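Local coordinates for protein lipid II:glycine glycyltransferase (Staphylococcus aureus, PDB 6SNR) that probably adds the first glycine of the pentaglycine interpeptide bridge to the lysine of membrane-bound lipid II, taking it from glycyl-tRNA during staphylococcal peptidoglycan synthesis, at residues 247-252 with 278-283; 231-236 with 328-333; 303-308 with 334-339; 257-260 with 265-268. All coordinates share one frame; numbering follows the deposited sequence.

Contact 1: 247-252 with 278-283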
loop_
_atom_site.group_PDB
_atom_site.type_symbol
_atom_site.label_atom_id
_atom_site.label_comp_id
_atom_site.label_asym_id
_atom_site.label_seq_id
_atom_site.Cartn_x
_atom_site.Cartn_y
_atom_site.Cartn_z
ATOM N N ASN A 247 -18.700 -19.655 -29.745
ATOM C CA ASN A 247 -18.800 -19.216 -31.145
ATOM C C ASN A 247 -17.482 -19.373 -31.863
ATOM O O ASN A 247 -17.449 -19.875 -32.990
ATOM C CB ASN A 247 -19.320 -17.778 -31.248
ATOM C CG ASN A 247 -20.725 -17.630 -30.691
ATOM O OD1 ASN A 247 -21.497 -18.587 -30.648
ATOM N ND2 ASN A 247 -21.068 -16.417 -30.263
ATOM N N GLU A 248 -16.385 -18.984 -31.211
ATOM C CA GLU A 248 -15.064 -19.098 -31.821
ATOM C C GLU A 248 -14.692 -20.578 -32.069
ATOM O O GLU A 248 -14.089 -20.899 -33.090
ATOM C CB GLU A 248 -14.008 -18.395 -30.959
ATOM C CG GLU A 248 -14.185 -16.876 -30.933
ATOM C CD GLU A 248 -13.291 -16.154 -29.943
ATOM O OE1 GLU A 248 -12.654 -16.796 -29.075
ATOM O OE2 GLU A 248 -13.268 -14.906 -30.001
ATOM N N LEU A 249 -15.068 -21.476 -31.149
ATOM C CA LEU A 249 -14.724 -22.893 -31.310
ATOM C C LEU A 249 -15.512 -23.521 -32.480
ATOM O O LEU A 249 -14.968 -24.320 -33.244
ATOM C CB LEU A 249 -14.991 -23.658 -30.004
ATOM C CG LEU A 249 -13.935 -23.392 -28.929
ATOM C CD1 LEU A 249 -14.499 -23.722 -27.554
ATOM C CD2 LEU A 249 -12.684 -24.201 -29.200
ATOM N N HIS A 250 -16.766 -23.146 -32.626
ATOM C CA HIS A 250 -17.546 -23.633 -33.758
ATOM C C HIS A 250 -16.958 -23.113 -35.062
ATOM O O HIS A 250 -16.908 -23.829 -36.044
ATOM C CB HIS A 250 -19.016 -23.253 -33.606
ATOM C CG HIS A 250 -19.772 -24.161 -32.692
ATOM N ND1 HIS A 250 -20.029 -25.475 -33.004
ATOM C CD2 HIS A 250 -20.335 -23.944 -31.479
ATOM C CE1 HIS A 250 -20.721 -26.028 -32.028
ATOM N NE2 HIS A 250 -20.900 -25.131 -31.076
ATOM N N ALA A 251 -16.453 -21.884 -35.049
ATOM C CA ALA A 251 -15.812 -21.334 -36.259
ATOM C C ALA A 251 -14.484 -22.024 -36.600
ATOM O O ALA A 251 -14.188 -22.208 -37.785
ATOM C CB ALA A 251 -15.635 -19.824 -36.151
ATOM N N GLU A 252 -13.688 -22.393 -35.584
ATOM C CA GLU A 252 -12.499 -23.211 -35.798
ATOM C C GLU A 252 -12.883 -24.531 -36.461
ATOM O O GLU A 252 -12.212 -24.986 -37.381
ATOM C CB GLU A 252 -11.772 -23.524 -34.480
ATOM C CG GLU A 252 -11.018 -22.380 -33.820
ATOM C CD GLU A 252 -10.525 -22.762 -32.422
ATOM O OE1 GLU A 252 -10.214 -23.961 -32.205
ATOM O OE2 GLU A 252 -10.464 -21.872 -31.531
ATOM N N GLN A 278 -14.235 -29.934 -30.144
ATOM C CA GLN A 278 -15.479 -30.525 -29.634
ATOM C C GLN A 278 -15.400 -30.742 -28.106
ATOM O O GLN A 278 -16.362 -30.501 -27.381
ATOM C CB GLN A 278 -15.757 -31.884 -30.279
ATOM C CG GLN A 278 -16.172 -31.811 -31.749
ATOM C CD GLN A 278 -16.227 -33.164 -32.497
ATOM O OE1 GLN A 278 -15.861 -34.260 -31.982
ATOM N NE2 GLN A 278 -16.714 -33.093 -33.719
ATOM N N ASN A 279 -14.278 -31.292 -27.672
ATOM C CA ASN A 279 -14.030 -31.497 -26.221
ATOM C C ASN A 279 -14.093 -30.178 -25.451
ATOM O O ASN A 279 -14.731 -30.097 -24.398
ATOM C CB ASN A 279 -12.706 -32.219 -25.987
ATOM C CG ASN A 279 -12.724 -33.675 -26.468
ATOM O OD1 ASN A 279 -13.798 -34.291 -26.628
ATOM N ND2 ASN A 279 -11.542 -34.234 -26.705
ATOM N N LYS A 280 -13.455 -29.140 -25.995
ATOM C CA LYS A 280 -13.520 -27.835 -25.383
ATOM C C LYS A 280 -14.929 -27.266 -25.344
ATOM O O LYS A 280 -15.327 -26.661 -24.357
ATOM C CB LYS A 280 -12.544 -26.847 -26.017
ATOM C CG LYS A 280 -11.080 -27.222 -25.901
ATOM C CD LYS A 280 -10.220 -26.117 -26.529
ATOM C CE LYS A 280 -8.796 -26.553 -26.793
ATOM N NZ LYS A 280 -8.043 -25.420 -27.404
ATOM N N ILE A 281 -15.715 -27.488 -26.395
ATOM C CA ILE A 281 -17.074 -27.035 -26.419
ATOM C C ILE A 281 -17.904 -27.685 -25.279
ATOM O O ILE A 281 -18.664 -27.019 -24.560
ATOM C CB ILE A 281 -17.696 -27.354 -27.808
ATOM C CG1 ILE A 281 -17.161 -26.315 -28.812
ATOM C CG2 ILE A 281 -19.203 -27.268 -27.724
ATOM C CD1 ILE A 281 -17.473 -26.599 -30.280
ATOM N N ALA A 282 -17.769 -29.000 -25.157
ATOM C CA ALA A 282 -18.508 -29.719 -24.103
ATOM C C ALA A 282 -18.150 -29.153 -22.721
ATOM O O ALA A 282 -19.033 -28.957 -21.894
ATOM C CB ALA A 282 -18.212 -31.185 -24.166
ATOM N N LYS A 283 -16.861 -28.912 -22.485
ATOM C CA LYS A 283 -16.383 -28.383 -21.206
ATOM C C LYS A 283 -16.908 -26.985 -20.952
ATOM O O LYS A 283 -17.289 -26.632 -19.839
ATOM C CB LYS A 283 -14.860 -28.384 -21.157
ATOM C CG LYS A 283 -14.267 -29.776 -20.974
ATOM C CD LYS A 283 -12.748 -29.731 -20.921
ATOM C CE LYS A 283 -12.165 -31.085 -20.590
ATOM N NZ LYS A 283 -12.015 -31.198 -19.113
HETATM O O HOH W 1 -9.553 -25.897 -29.994
#
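L249 and I281 both set their first side-chain branch opposite the carbonyl carbon and beside the backbone N (L249 chi1 -75°, I281 chi1 -77° to CG1), and this sends the two chains past one another in opposite directions between antiparallel helices. The axes of these two segments run at 161° and approach to 9.7 Å. Where they pass, L249 CB meets I281 CG1 at 3.6 Å, while L249 CD1 leans on K280 CB at 4.0 Å. L249 also touches A277 and N284, so it enters a hole bounded by A277, K280, I281 and N284; I281 in turn sits among L246, L249, H250 and I253. This reciprocal knobs-into-holes packing is the signature of a coiled coil, here the helical arm of the Fem transferases. I281 reaches one step further: its CD1 lies over the centre of one face of the H250 imidazole, 3.8 Å from the centroid, in a CH-pi contact. At the flank, one water donates to E252 OE1 and accepts from K280 NZ, each at 3.0 Å, bridging opposite charges that do not meet directly. The seam thus relies on apolar interlock, and the water bridge probably adds only modest electrostatic attraction at its margin.

Contact 2: 231-236 with 328-333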
loop_
_atom_site.group_PDB
_atom_site.type_symbol
_atom_site.label_atom_id
_atom_site.label_comp_id
_atom_site.label_asym_id
_atom_site.label_seq_id
_atom_site.Cartn_x
_atom_site.Cartn_y
_atom_site.Cartn_z
ATOM N N VAL A 231 -12.312 -6.706 -5.859
ATOM C CA VAL A 231 -12.240 -7.724 -6.952
ATOM C C VAL A 231 -13.557 -8.509 -6.948
ATOM O O VAL A 231 -13.947 -9.038 -5.916
ATOM C CB VAL A 231 -11.076 -8.682 -6.759
ATOM C CG1 VAL A 231 -11.038 -9.739 -7.869
ATOM C CG2 VAL A 231 -9.751 -7.910 -6.721
ATOM N N LYS A 232 -14.194 -8.558 -8.118
ATOM C CA LYS A 232 -15.511 -9.152 -8.302
ATOM C C LYS A 232 -15.420 -10.369 -9.250
ATOM O O LYS A 232 -14.702 -10.351 -10.247
ATOM C CB LYS A 232 -16.439 -8.131 -8.933
ATOM C CG LYS A 232 -17.895 -8.575 -8.975
ATOM C CD LYS A 232 -18.797 -7.432 -9.386
ATOM C CE LYS A 232 -19.963 -7.296 -8.440
ATOM N NZ LYS A 232 -21.002 -6.443 -9.079
ATOM N N LEU A 233 -16.192 -11.398 -8.930
ATOM C CA LEU A 233 -16.431 -12.507 -9.847
ATOM C C LEU A 233 -17.877 -12.313 -10.277
ATOM O O LEU A 233 -18.764 -12.362 -9.425
ATOM C CB LEU A 233 -16.269 -13.831 -9.125
ATOM C CG LEU A 233 -16.762 -15.072 -9.916
ATOM C CD1 LEU A 233 -16.070 -15.131 -11.282
ATOM C CD2 LEU A 233 -16.489 -16.336 -9.119
ATOM N N ASP A 234 -18.097 -12.022 -11.553
ATOM C CA ASP A 234 -19.441 -11.728 -12.046
ATOM C C ASP A 234 -19.875 -12.827 -13.016
ATOM O O ASP A 234 -19.345 -12.909 -14.124
ATOM C CB ASP A 234 -19.518 -10.410 -12.791
ATOM C CG ASP A 234 -20.952 -9.995 -13.041
ATOM O OD1 ASP A 234 -21.655 -9.668 -12.056
ATOM O OD2 ASP A 234 -21.408 -10.051 -14.198
ATOM N N PRO A 235 -20.850 -13.634 -12.604
ATOM C CA PRO A 235 -21.291 -14.748 -13.478
ATOM C C PRO A 235 -21.804 -14.332 -14.839
ATOM O O PRO A 235 -21.496 -15.000 -15.818
ATOM C CB PRO A 235 -22.430 -15.375 -12.690
ATOM C CG PRO A 235 -22.146 -15.062 -11.277
ATOM C CD PRO A 235 -21.444 -13.725 -11.264
ATOM N N LYS A 236 -22.598 -13.262 -14.934
ATOM C CA LYS A 236 -23.110 -12.832 -16.247
ATOM C C LYS A 236 -22.012 -12.477 -17.224
ATOM O O LYS A 236 -22.065 -12.848 -18.404
ATOM C CB LYS A 236 -24.016 -11.612 -16.121
ATOM C CG LYS A 236 -25.423 -11.920 -15.697
ATOM C CD LYS A 236 -26.314 -10.696 -15.854
ATOM C CE LYS A 236 -27.671 -10.894 -15.195
ATOM N NZ LYS A 236 -27.577 -11.259 -13.747
ATOM N N ARG A 328 -11.010 -19.025 -4.112
ATOM C CA ARG A 328 -9.567 -18.717 -3.989
ATOM C C ARG A 328 -8.796 -19.079 -5.258
ATOM O O ARG A 328 -7.784 -18.458 -5.561
ATOM C CB ARG A 328 -8.918 -19.448 -2.805
ATOM C CG ARG A 328 -9.471 -19.161 -1.410
ATOM C CD ARG A 328 -8.934 -20.158 -0.368
ATOM N NE ARG A 328 -9.210 -21.541 -0.772
ATOM C CZ ARG A 328 -8.959 -22.631 -0.048
ATOM N NH1 ARG A 328 -9.261 -23.828 -0.547
ATOM N NH2 ARG A 328 -8.415 -22.545 1.163
ATOM N N ASP A 329 -9.264 -20.093 -5.990
ATOM C CA ASP A 329 -8.633 -20.505 -7.257
ATOM C C ASP A 329 -8.684 -19.465 -8.375
ATOM O O ASP A 329 -7.961 -19.572 -9.355
ATOM C CB ASP A 329 -9.246 -21.833 -7.757
ATOM C CG ASP A 329 -8.677 -23.047 -7.060
ATOM O OD1 ASP A 329 -8.016 -22.893 -6.007
ATOM O OD2 ASP A 329 -8.891 -24.177 -7.582
ATOM N N PHE A 330 -9.482 -18.409 -8.211
ATOM C CA PHE A 330 -9.469 -17.322 -9.150
ATOM C C PHE A 330 -8.312 -16.358 -8.869
ATOM O O PHE A 330 -8.130 -15.434 -9.618
ATOM C CB PHE A 330 -10.800 -16.562 -9.071
ATOM C CG PHE A 330 -11.904 -17.203 -9.868
ATOM C CD1 PHE A 330 -12.606 -18.276 -9.353
ATOM C CD2 PHE A 330 -12.193 -16.753 -11.154
ATOM C CE1 PHE A 330 -13.605 -18.888 -10.108
ATOM C CE2 PHE A 330 -13.191 -17.358 -11.907
ATOM C CZ PHE A 330 -13.902 -18.419 -11.362
ATOM N N LEU A 331 -7.563 -16.603 -7.803
ATOM C CA LEU A 331 -6.386 -15.780 -7.427
ATOM C C LEU A 331 -6.699 -14.285 -7.415
ATOM O O LEU A 331 -5.965 -13.482 -8.001
ATOM C CB LEU A 331 -5.202 -16.081 -8.334
ATOM C CG LEU A 331 -4.867 -17.591 -8.370
ATOM C CD1 LEU A 331 -4.066 -17.907 -9.619
ATOM C CD2 LEU A 331 -4.142 -18.000 -7.098
ATOM N N PRO A 332 -7.790 -13.894 -6.741
ATOM C CA PRO A 332 -8.186 -12.477 -6.741
ATOM C C PRO A 332 -7.147 -11.508 -6.173
ATOM O O PRO A 332 -7.012 -10.430 -6.745
ATOM C CB PRO A 332 -9.469 -12.473 -5.929
ATOM C CG PRO A 332 -9.263 -13.572 -4.961
ATOM C CD PRO A 332 -8.588 -14.669 -5.775
ATOM N N ASN A 333 -6.435 -11.885 -5.115
ATOM C CA ASN A 333 -5.394 -10.998 -4.524
ATOM C C ASN A 333 -4.265 -10.722 -5.505
ATOM O O ASN A 333 -3.734 -9.622 -5.562
ATOM C CB ASN A 333 -4.830 -11.604 -3.237
ATOM C CG ASN A 333 -5.886 -11.723 -2.136
ATOM O OD1 ASN A 333 -6.099 -12.782 -1.555
ATOM N ND2 ASN A 333 -6.541 -10.630 -1.848
#
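The junction where strand 226-233 leaves the sheet and becomes the first helix of the arm packs here against the turn that starts helix 332-347. Strand alternation selects the participants: V231 and L233 point across to the turn, and K232 between them points away. V231 CG1 meets P332 CB at 3.7 Å, the two side chains crossing at about a right angle, and V231 CG2 rests 3.7 Å from the backbone P332 O. Two residues on, L233 lays both methyls on one side of the F330 ring. Its CD2 stands over the face, 4.2 Å from the ring centroid and displaced toward the rim, a CH-pi contact, while L233 CD1 lies farther out by the rim, 3.7 Å from F330 CE2. The chi1 of L233, 169°, places CG anti to the backbone N and carries both methyls out to the ring.

Both sides of the contact are helix starts. D234 occupies the N-cap of helix 235-262, and its OD2 accepts from the backbone N of E237; P235 follows at the first turn. Opposite, the 3-10 turn 328-330 is closed by L331 N bonding to R328 O at 2.9 Å. L331 then takes a left-handed backbone conformation (phi 50°, psi 50°) at the N-cap position, and P332 opens helix 332-347. T179 adds cover, touching both V231 and F330. Further along the arm helix, K236 forms a salt bridge with E295, near the end of the returning helix 267-297.

Contact 3: 303-308 with 334-339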
loop_
_atom_site.group_PDB
_atom_site.type_symbol
_atom_site.label_atom_id
_atom_site.label_comp_id
_atom_site.label_asym_id
_atom_site.label_seq_id
_atom_site.Cartn_x
_atom_site.Cartn_y
_atom_site.Cartn_z
ATOM N N TYR A 303 -17.988 -10.264 -4.367
ATOM C CA TYR A 303 -16.666 -9.673 -4.149
ATOM C C TYR A 303 -15.796 -10.629 -3.346
ATOM O O TYR A 303 -16.219 -11.157 -2.328
ATOM C CB TYR A 303 -16.812 -8.338 -3.420
ATOM C CG TYR A 303 -17.351 -7.255 -4.306
ATOM C CD1 TYR A 303 -16.577 -6.686 -5.308
ATOM C CD2 TYR A 303 -18.638 -6.771 -4.136
ATOM C CE1 TYR A 303 -17.050 -5.683 -6.142
ATOM C CE2 TYR A 303 -19.125 -5.763 -4.953
ATOM C CZ TYR A 303 -18.349 -5.218 -5.955
ATOM O OH TYR A 303 -18.856 -4.213 -6.775
ATOM N N LEU A 304 -14.558 -10.799 -3.821
ATOM C CA LEU A 304 -13.598 -11.728 -3.283
ATOM C C LEU A 304 -12.455 -11.119 -2.492
ATOM O O LEU A 304 -11.913 -11.748 -1.584
ATOM C CB LEU A 304 -12.957 -12.484 -4.461
ATOM C CG LEU A 304 -13.915 -13.321 -5.326
ATOM C CD1 LEU A 304 -13.114 -14.130 -6.325
ATOM C CD2 LEU A 304 -14.801 -14.189 -4.464
ATOM N N SER A 305 -12.022 -9.927 -2.894
ATOM C CA SER A 305 -10.925 -9.281 -2.187
ATOM C C SER A 305 -11.069 -7.775 -2.296
ATOM O O SER A 305 -11.843 -7.275 -3.089
ATOM C CB SER A 305 -9.571 -9.732 -2.706
ATOM O OG SER A 305 -9.317 -9.328 -4.029
ATOM N N GLY A 306 -10.279 -7.054 -1.518
ATOM C CA GLY A 306 -10.301 -5.592 -1.557
ATOM C C GLY A 306 -9.061 -5.037 -0.878
ATOM O O GLY A 306 -8.357 -5.756 -0.124
ATOM N N ALA A 307 -8.751 -3.779 -1.213
ATOM C CA ALA A 307 -7.604 -3.126 -0.624
ATOM C C ALA A 307 -7.699 -1.616 -0.689
ATOM O O ALA A 307 -8.358 -1.050 -1.556
ATOM C CB ALA A 307 -6.368 -3.578 -1.346
ATOM N N LEU A 308 -6.984 -0.970 0.241
ATOM C CA LEU A 308 -6.816 0.473 0.247
ATOM C C LEU A 308 -5.404 0.868 -0.183
ATOM O O LEU A 308 -4.430 0.337 0.362
ATOM C CB LEU A 308 -7.118 0.963 1.647
ATOM C CG LEU A 308 -8.576 1.018 2.111
ATOM C CD1 LEU A 308 -8.666 1.293 3.621
ATOM C CD2 LEU A 308 -9.346 2.070 1.350
ATOM N N HIS A 334 -3.903 -11.708 -6.328
ATOM C CA HIS A 334 -2.834 -11.511 -7.312
ATOM C C HIS A 334 -3.255 -10.585 -8.432
ATOM O O HIS A 334 -2.468 -9.726 -8.876
ATOM C CB HIS A 334 -2.418 -12.879 -7.919
ATOM C CG HIS A 334 -1.849 -13.821 -6.917
ATOM N ND1 HIS A 334 -2.632 -14.509 -6.015
ATOM C CD2 HIS A 334 -0.576 -14.178 -6.649
ATOM C CE1 HIS A 334 -1.860 -15.254 -5.251
ATOM N NE2 HIS A 334 -0.609 -15.071 -5.623
ATOM N N HIS A 335 -4.517 -10.707 -8.859
ATOM C CA HIS A 335 -5.085 -9.802 -9.833
ATOM C C HIS A 335 -5.114 -8.365 -9.285
ATOM O O HIS A 335 -4.640 -7.420 -9.937
ATOM C CB HIS A 335 -6.505 -10.263 -10.211
ATOM C CG HIS A 335 -6.993 -9.680 -11.484
ATOM N ND1 HIS A 335 -8.279 -9.882 -11.964
ATOM C CD2 HIS A 335 -6.394 -8.857 -12.362
ATOM C CE1 HIS A 335 -8.439 -9.202 -13.075
ATOM N NE2 HIS A 335 -7.307 -8.582 -13.349
ATOM N N MET A 336 -5.612 -8.278 -8.047
ATOM C CA MET A 336 -5.682 -6.999 -7.301
ATOM C C MET A 336 -4.337 -6.275 -7.186
ATOM O O MET A 336 -4.234 -5.079 -7.584
ATOM C CB MET A 336 -6.245 -7.216 -5.891
ATOM C CG MET A 336 -6.870 -5.953 -5.310
ATOM S SD MET A 336 -7.664 -6.347 -3.738
ATOM C CE MET A 336 -6.391 -6.961 -2.696
ATOM N N GLN A 337 -3.320 -7.000 -6.753
ATOM C CA GLN A 337 -1.965 -6.388 -6.569
ATOM C C GLN A 337 -1.419 -5.814 -7.860
ATOM O O GLN A 337 -0.976 -4.663 -7.911
ATOM C CB GLN A 337 -0.950 -7.347 -5.990
ATOM C CG GLN A 337 -1.171 -7.676 -4.530
ATOM C CD GLN A 337 -0.995 -6.465 -3.612
ATOM O OE1 GLN A 337 -0.362 -5.465 -3.989
ATOM N NE2 GLN A 337 -1.518 -6.580 -2.387
ATOM N N TYR A 338 -1.417 -6.606 -8.928
ATOM C CA TYR A 338 -0.837 -6.147 -10.170
ATOM C C TYR A 338 -1.611 -4.952 -10.743
ATOM O O TYR A 338 -1.021 -4.010 -11.256
ATOM C CB TYR A 338 -0.802 -7.350 -11.159
ATOM C CG TYR A 338 -0.166 -7.070 -12.512
ATOM C CD1 TYR A 338 1.148 -6.638 -12.611
ATOM C CD2 TYR A 338 -0.849 -7.333 -13.702
ATOM C CE1 TYR A 338 1.775 -6.430 -13.840
ATOM C CE2 TYR A 338 -0.226 -7.133 -14.943
ATOM C CZ TYR A 338 1.080 -6.677 -14.994
ATOM O OH TYR A 338 1.730 -6.471 -16.203
ATOM N N THR A 339 -2.951 -5.009 -10.679
ATOM C CA THR A 339 -3.819 -3.908 -11.123
ATOM C C THR A 339 -3.496 -2.602 -10.348
ATOM O O THR A 339 -3.405 -1.531 -10.963
ATOM C CB THR A 339 -5.301 -4.269 -11.000
ATOM O OG1 THR A 339 -5.559 -5.442 -11.803
ATOM C CG2 THR A 339 -6.121 -3.162 -11.520
#
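The peptide carbonyl of G306 is the flat group on which M336 settles: the sulfur SD stands almost straight above the carbonyl carbon, 3.4 Å from G306 C, and the methyl CE lies over the same face, 3.5 Å from G306 O. The thioether lies on backbone between two flanking residues whose side chains point toward the helix. S305 OG approaches SD to 3.4 Å on one side, and A307 CB touches M336 CE at 3.6 Å on the other. The methionine gets there by running out from the helix with CG anti to the backbone N (chi1 -156°) and then bending at chi3 (60°), which lays the SD-CE bond over the G306 C=O bond. The S305 hydroxyl is buried here without a polar partner in the model, facing sulfur instead. Within the helix, H335 O accepts both T339 N and T339 OG1, the latter from above the carbonyl plane. The axes of the two segments lie 32° apart in direction and approach to 8.9 Å. Helix 332-347 links parallel, neighbouring strands 315-323 and 351-356, so M336 packs the helix of a beta-alpha-beta crossover against its sheet, in a fold consistent with the acetyltransferase-like clan of the FemABX family.

Contact 4: 257-260 with 265-268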
loop_
_atom_site.group_PDB
_atom_site.type_symbol
_atom_site.label_atom_id
_atom_site.label_comp_id
_atom_site.label_asym_id
_atom_site.label_seq_id
_atom_site.Cartn_x
_atom_site.Cartn_y
_atom_site.Cartn_z
ATOM N N GLN A 257 -13.014 -28.332 -40.973
ATOM C CA GLN A 257 -13.886 -29.167 -41.786
ATOM C C GLN A 257 -13.712 -28.837 -43.267
ATOM O O GLN A 257 -13.761 -29.719 -44.121
ATOM C CB GLN A 257 -15.353 -28.969 -41.393
ATOM C CG GLN A 257 -15.757 -29.800 -40.201
ATOM C CD GLN A 257 -17.261 -29.915 -40.083
ATOM O OE1 GLN A 257 -17.954 -28.911 -40.009
ATOM N NE2 GLN A 257 -17.759 -31.134 -40.058
ATOM N N GLN A 258 -13.533 -27.552 -43.552
ATOM C CA GLN A 258 -13.316 -27.112 -44.922
ATOM C C GLN A 258 -11.951 -27.552 -45.451
ATOM O O GLN A 258 -11.841 -27.915 -46.614
ATOM C CB GLN A 258 -13.510 -25.599 -45.034
ATOM C CG GLN A 258 -14.968 -25.183 -44.911
ATOM C CD GLN A 258 -15.860 -25.884 -45.919
ATOM O OE1 GLN A 258 -15.773 -25.621 -47.117
ATOM N NE2 GLN A 258 -16.707 -26.802 -45.442
ATOM N N LYS A 259 -10.922 -27.561 -44.606
ATOM C CA LYS A 259 -9.615 -28.114 -45.019
ATOM C C LYS A 259 -9.682 -29.624 -45.264
ATOM O O LYS A 259 -9.107 -30.149 -46.228
ATOM C CB LYS A 259 -8.529 -27.777 -43.989
ATOM C CG LYS A 259 -8.167 -26.296 -43.952
ATOM C CD LYS A 259 -6.942 -25.956 -44.796
ATOM C CE LYS A 259 -5.685 -25.826 -43.938
ATOM N NZ LYS A 259 -5.663 -24.559 -43.142
ATOM N N MET A 260 -10.421 -30.321 -44.401
ATOM C CA MET A 260 -10.603 -31.768 -44.513
ATOM C C MET A 260 -11.214 -32.206 -45.848
ATOM O O MET A 260 -10.810 -33.211 -46.433
ATOM C CB MET A 260 -11.487 -32.253 -43.354
ATOM C CG MET A 260 -11.399 -33.732 -43.063
ATOM S SD MET A 260 -12.287 -34.215 -41.558
ATOM C CE MET A 260 -11.407 -33.356 -40.294
ATOM N N LYS A 265 -4.280 -34.554 -47.679
ATOM C CA LYS A 265 -3.041 -34.688 -46.908
ATOM C C LYS A 265 -3.226 -34.150 -45.496
ATOM O O LYS A 265 -2.491 -34.534 -44.587
ATOM C CB LYS A 265 -1.914 -33.879 -47.557
ATOM C CG LYS A 265 -1.378 -34.421 -48.867
ATOM C CD LYS A 265 -0.197 -33.574 -49.332
ATOM C CE LYS A 265 0.332 -34.034 -50.676
ATOM N NZ LYS A 265 -0.704 -33.900 -51.742
ATOM N N GLN A 266 -4.178 -33.229 -45.325
ATOM C CA GLN A 266 -4.390 -32.581 -44.042
ATOM C C GLN A 266 -5.555 -33.174 -43.257
ATOM O O GLN A 266 -5.837 -32.699 -42.134
ATOM C CB GLN A 266 -4.589 -31.066 -44.217
ATOM C CG GLN A 266 -3.349 -30.351 -44.769
ATOM C CD GLN A 266 -3.271 -28.873 -44.390
ATOM O OE1 GLN A 266 -3.797 -28.447 -43.348
ATOM N NE2 GLN A 266 -2.587 -28.087 -45.219
ATOM N N ALA A 267 -6.216 -34.190 -43.804
ATOM C CA ALA A 267 -7.480 -34.663 -43.214
ATOM C C ALA A 267 -7.304 -35.273 -41.830
ATOM O O ALA A 267 -8.133 -35.055 -40.952
ATOM C CB ALA A 267 -8.191 -35.648 -44.128
ATOM N N LYS A 268 -6.244 -36.052 -41.632
ATOM C CA LYS A 268 -6.021 -36.706 -40.340
ATOM C C LYS A 268 -5.783 -35.647 -39.251
ATOM O O LYS A 268 -6.358 -35.694 -38.150
ATOM C CB LYS A 268 -4.831 -37.661 -40.466
ATOM C CG LYS A 268 -4.765 -38.798 -39.497
ATOM C CD LYS A 268 -3.531 -39.667 -39.771
ATOM C CE LYS A 268 -3.696 -40.593 -40.975
ATOM N NZ LYS A 268 -2.645 -41.673 -41.013
#
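M260 and A267 bring their CA atoms to within 4.5 Å of each other, because the chain reverses between them, from the end of helix 235-262 into helix 267-297. This is the tip of the helical hairpin that forms the arm, some 55 Å from the centre of the chain to the centre of the contact. K259 and Q266 project on one flank of the hairpin. The lysine chain is bent at three successive torsions, while that of Q266 is extended beyond CG; the meeting is between K259 CE and Q266 OE1, at 3.3 Å. The carbon beside the ammonium group is thus what meets the amide oxygen, a contact that its polarised hydrogens would probably make mildly attractive. K259 also makes a cation-pi interaction with W256, one helical turn back. On the other flank, M260 extends with CG anti to the backbone N (chi1 -161°) and runs alongside the start of the second helix, where it also touches A270, Q271 and I274. M260 CG packs on A267 CB at 3.9 Å. Bending at chi3 (-64°) turns the methyl toward the second helix, leaving M260 CE 3.7 Å from the backbone oxygen A267 O.

How the contacts relate
From the N terminus, the chain reaches strand 226-233, where contact 2 opens, and then climbs helix 235-262. Contact 1 opens part way up; contact 4 opens and closes at the tip, nested inside contact 1, about 17 Å away between centres. The chain descends helix 267-297, closing contact 1, so that both hairpin contacts lie inside the loop of contact 2. Strand 302-312 opens contact 3 before contact 2 closes at 328-333, and contact 3 closes at 334-339, one step further along the same helix: these two cross. They touch through backbone bonding of V231 with L304 and S305, joining neighbouring strands and helix 332-347 at the arm's root.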